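Local coordinates for protein CT_858 (Chlamydia trachomatis, PDB 3DOR), which is a secreted chlamydial protease that is a dimer in its mature form, probably a serine-type endopeptidase of the S41 kind, at residues B[274-279]-B[294-299]. Residues are numbered along the deposited sequence; the frame is centred on the assembly and turned at random.
Sequences GLFRAY and GFLRIP
Tyr279 and Phe295 form a hydrogen-bonded antiparallel pair at the base end of a beta hairpin: Tyr279 N reaches Phe295 O at 2.9 Å, and Phe295 N returns to Tyr279 O at 2.8 Å. Ala278 and Leu296 make the adjoining non-hydrogen-bonded pair, where Ala278 CA makes a bent CA-H...O contact with Phe295 O at 3.1 Å. Beyond it, Arg297 N donates to Arg277 O at 3.2 Å. As the strands part, a water takes over the ladder, accepting from Arg277 N and donating to Arg297 O.

On one face the Tyr279 and Phe295 rings lie almost parallel, 20° between planes, but slide apart to centroids 4.9 Å distant. Tyr279 CG stands between its backbone N and carbonyl carbon (chi1 63°), which lays the ring across Phe295; Phe295 CB sits over it as a CH-pi contact, while Tyr279 OH stands above the phenylalanine ring and accepts a hydrogen bond from Ile265 N. The extended Arg277 passes Phe295 CE2 with one guanidinium face, its NH1 held by the carbonyls of Asp259 and Leu262.

On the other face, Leu296 CD2 packs on Ala278 CB (3.7 Å) and Phe276 CB, and the edge of the Phe276 ring meets Arg297 O.

Helix 316-330 covers this apolar side, Ile323 against Phe276 and Ala278 and Phe327 against Leu296, whereas strand 333-337 runs parallel to 290-297 and continues the mixed sheet inward from the hairpin.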
ATOM      1  N   GLY B 274     -11.913 -29.509   8.440  1.00 40.98           N
ATOM      2  CA  GLY B 274     -11.417 -28.391   7.655  1.00 37.27           C
ATOM      3  C   GLY B 274     -10.288 -27.557   8.242  1.00 36.54           C
ATOM      4  O   GLY B 274      -9.341 -28.073   8.838  1.00 35.61           O
ATOM      5  N   LEU B 275     -10.407 -26.246   8.057  1.00 32.18           N
ATOM      6  CA  LEU B 275      -9.433 -25.273   8.524  1.00 30.77           C
ATOM      7  C   LEU B 275      -9.417 -25.083  10.047  1.00 29.16           C
ATOM      8  O   LEU B 275      -8.355 -24.916  10.645  1.00 29.02           O
ATOM      9  CB  LEU B 275      -9.721 -23.929   7.846  1.00 31.31           C
ATOM     10  CG  LEU B 275      -8.705 -23.308   6.881  1.00 34.78           C
ATOM     11  CD1 LEU B 275      -8.086 -24.357   5.965  1.00 35.74           C
ATOM     12  CD2 LEU B 275      -9.413 -22.234   6.070  1.00 33.36           C
ATOM     13  N   PHE B 276     -10.593 -25.103  10.664  1.00 26.65           N
ATOM     14  CA  PHE B 276     -10.715 -24.908  12.108  1.00 24.87           C
ATOM     15  C   PHE B 276     -10.580 -26.184  12.928  1.00 24.50           C
ATOM     16  O   PHE B 276     -11.005 -27.259  12.505  1.00 25.27           O
ATOM     17  CB  PHE B 276     -12.090 -24.322  12.483  1.00 23.07           C
ATOM     18  CG  PHE B 276     -12.347 -22.939  11.968  1.00 22.94           C
ATOM     19  CD1 PHE B 276     -12.915 -22.740  10.718  1.00 23.13           C
ATOM     20  CD2 PHE B 276     -12.061 -21.830  12.760  1.00 23.17           C
ATOM     21  CE1 PHE B 276     -13.204 -21.442  10.257  1.00 25.17           C
ATOM     22  CE2 PHE B 276     -12.343 -20.532  12.313  1.00 24.96           C
ATOM     23  CZ  PHE B 276     -12.916 -20.337  11.060  1.00 23.50           C
ATOM     24  N   ARG B 277     -10.007 -26.062  14.117  1.00 23.27           N
ATOM     25  CA  ARG B 277      -9.946 -27.210  15.005  1.00 23.50           C
ATOM     26  C   ARG B 277     -11.307 -27.145  15.711  1.00 23.41           C
ATOM     27  O   ARG B 277     -11.624 -26.164  16.391  1.00 23.20           O
ATOM     28  CB  ARG B 277      -8.829 -27.080  16.048  1.00 22.84           C
ATOM     29  CG  ARG B 277      -8.867 -28.222  17.063  1.00 24.36           C
ATOM     30  CD  ARG B 277      -7.710 -28.213  18.053  1.00 26.30           C
ATOM     31  NE  ARG B 277      -7.812 -29.354  18.958  1.00 25.98           N
ATOM     32  CZ  ARG B 277      -7.153 -29.469  20.104  1.00 28.61           C
ATOM     33  NH1 ARG B 277      -6.329 -28.512  20.503  1.00 31.07           N
ATOM     34  NH2 ARG B 277      -7.333 -30.537  20.864  1.00 28.10           N
ATOM     35  N   ALA B 278     -12.119 -28.177  15.539  1.00 21.88           N
ATOM     36  CA  ALA B 278     -13.428 -28.188  16.157  1.00 21.02           C
ATOM     37  C   ALA B 278     -13.903 -29.615  16.338  1.00 23.49           C
ATOM     38  O   ALA B 278     -13.712 -30.461  15.455  1.00 23.63           O
ATOM     39  CB  ALA B 278     -14.413 -27.409  15.289  1.00 21.60           C
ATOM     40  N   TYR B 279     -14.520 -29.884  17.479  1.00 20.93           N
ATOM     41  CA  TYR B 279     -15.007 -31.218  17.747  1.00 22.49           C
ATOM     42  C   TYR B 279     -16.076 -31.202  18.815  1.00 23.23           C
ATOM     43  O   TYR B 279     -16.417 -30.151  19.361  1.00 22.59           O
ATOM     44  CB  TYR B 279     -13.838 -32.126  18.171  1.00 23.73           C
ATOM     45  CG  TYR B 279     -13.148 -31.712  19.456  1.00 24.62           C
ATOM     46  CD1 TYR B 279     -13.645 -32.111  20.693  1.00 24.29           C
ATOM     47  CD2 TYR B 279     -12.011 -30.895  19.432  1.00 25.18           C
ATOM     48  CE1 TYR B 279     -13.037 -31.712  21.880  1.00 25.48           C
ATOM     49  CE2 TYR B 279     -11.392 -30.489  20.619  1.00 24.66           C
ATOM     50  CZ  TYR B 279     -11.915 -30.901  21.835  1.00 26.22           C
ATOM     51  OH  TYR B 279     -11.335 -30.492  23.013  1.00 29.77           O
ATOM     52  N   GLY B 294     -19.471 -28.846  22.586  1.00 24.75           N
ATOM     53  CA  GLY B 294     -18.643 -28.523  21.443  1.00 24.12           C
ATOM     54  C   GLY B 294     -17.405 -27.756  21.859  1.00 24.49           C
ATOM     55  O   GLY B 294     -17.403 -27.059  22.882  1.00 24.61           O
ATOM     56  N   PHE B 295     -16.337 -27.919  21.082  1.00 25.06           N
ATOM     57  CA  PHE B 295     -15.083 -27.214  21.307  1.00 23.64           C
ATOM     58  C   PHE B 295     -14.662 -26.643  19.956  1.00 24.92           C
ATOM     59  O   PHE B 295     -14.610 -27.354  18.947  1.00 23.57           O
ATOM     60  CB  PHE B 295     -13.979 -28.135  21.822  1.00 23.77           C
ATOM     61  CG  PHE B 295     -12.641 -27.429  21.998  1.00 26.02           C
ATOM     62  CD1 PHE B 295     -12.299 -26.836  23.212  1.00 26.17           C
ATOM     63  CD2 PHE B 295     -11.750 -27.318  20.931  1.00 24.94           C
ATOM     64  CE1 PHE B 295     -11.093 -26.144  23.363  1.00 25.18           C
ATOM     65  CE2 PHE B 295     -10.541 -26.627  21.070  1.00 26.60           C
ATOM     66  CZ  PHE B 295     -10.212 -26.039  22.288  1.00 27.17           C
ATOM     67  N   LEU B 296     -14.369 -25.353  19.946  1.00 24.15           N
ATOM     68  CA  LEU B 296     -13.969 -24.664  18.732  1.00 25.28           C
ATOM     69  C   LEU B 296     -12.864 -23.673  19.077  1.00 24.37           C
ATOM     70  O   LEU B 296     -12.970 -22.956  20.059  1.00 24.24           O
ATOM     71  CB  LEU B 296     -15.171 -23.910  18.154  1.00 24.87           C
ATOM     72  CG  LEU B 296     -15.013 -23.008  16.922  1.00 28.12           C
ATOM     73  CD1 LEU B 296     -14.257 -21.750  17.284  1.00 33.64           C
ATOM     74  CD2 LEU B 296     -14.290 -23.758  15.823  1.00 26.59           C
ATOM     75  N   ARG B 297     -11.795 -23.644  18.290  1.00 24.56           N
ATOM     76  CA  ARG B 297     -10.732 -22.671  18.541  1.00 24.23           C
ATOM     77  C   ARG B 297     -10.751 -21.645  17.410  1.00 23.00           C
ATOM     78  O   ARG B 297     -10.793 -22.023  16.235  1.00 25.51           O
ATOM     79  CB  ARG B 297      -9.354 -23.353  18.605  1.00 23.61           C
ATOM     80  CG  ARG B 297      -8.185 -22.361  18.712  1.00 24.78           C
ATOM     81  CD  ARG B 297      -6.806 -23.019  18.931  1.00 22.43           C
ATOM     82  NE  ARG B 297      -5.753 -22.041  18.660  1.00 24.80           N
ATOM     83  CZ  ARG B 297      -5.549 -20.940  19.385  1.00 24.78           C
ATOM     84  NH1 ARG B 297      -6.302 -20.676  20.447  1.00 25.12           N
ATOM     85  NH2 ARG B 297      -4.639 -20.059  19.005  1.00 23.77           N
ATOM     86  N   ILE B 298     -10.785 -20.358  17.756  1.00 19.56           N
ATOM     87  CA  ILE B 298     -10.738 -19.292  16.746  1.00 20.92           C
ATOM     88  C   ILE B 298      -9.298 -18.824  16.920  1.00 21.81           C
ATOM     89  O   ILE B 298      -8.969 -18.175  17.910  1.00 23.67           O
ATOM     90  CB  ILE B 298     -11.731 -18.137  17.065  1.00 20.07           C
ATOM     91  CG1 ILE B 298     -13.170 -18.651  17.032  1.00 18.27           C
ATOM     92  CG2 ILE B 298     -11.574 -17.011  16.049  1.00 17.05           C
ATOM     93  CD1 ILE B 298     -14.221 -17.577  17.367  1.00 19.70           C
ATOM     94  N   PRO B 299      -8.417 -19.152  15.960  1.00 23.10           N
ATOM     95  CA  PRO B 299      -7.002 -18.784  16.032  1.00 22.45           C
ATOM     96  C   PRO B 299      -6.592 -17.357  15.677  1.00 24.45           C
ATOM     97  O   PRO B 299      -5.633 -16.819  16.248  1.00 25.18           O
ATOM     98  CB  PRO B 299      -6.349 -19.830  15.129  1.00 21.88           C
ATOM     99  CG  PRO B 299      -7.336 -19.926  14.006  1.00 22.60           C
ATOM    100  CD  PRO B 299      -8.703 -19.883  14.706  1.00 23.94           C
TER
HETATM  101  O   HOH W   1      -8.802 -23.524  14.849  1.00 22.70           O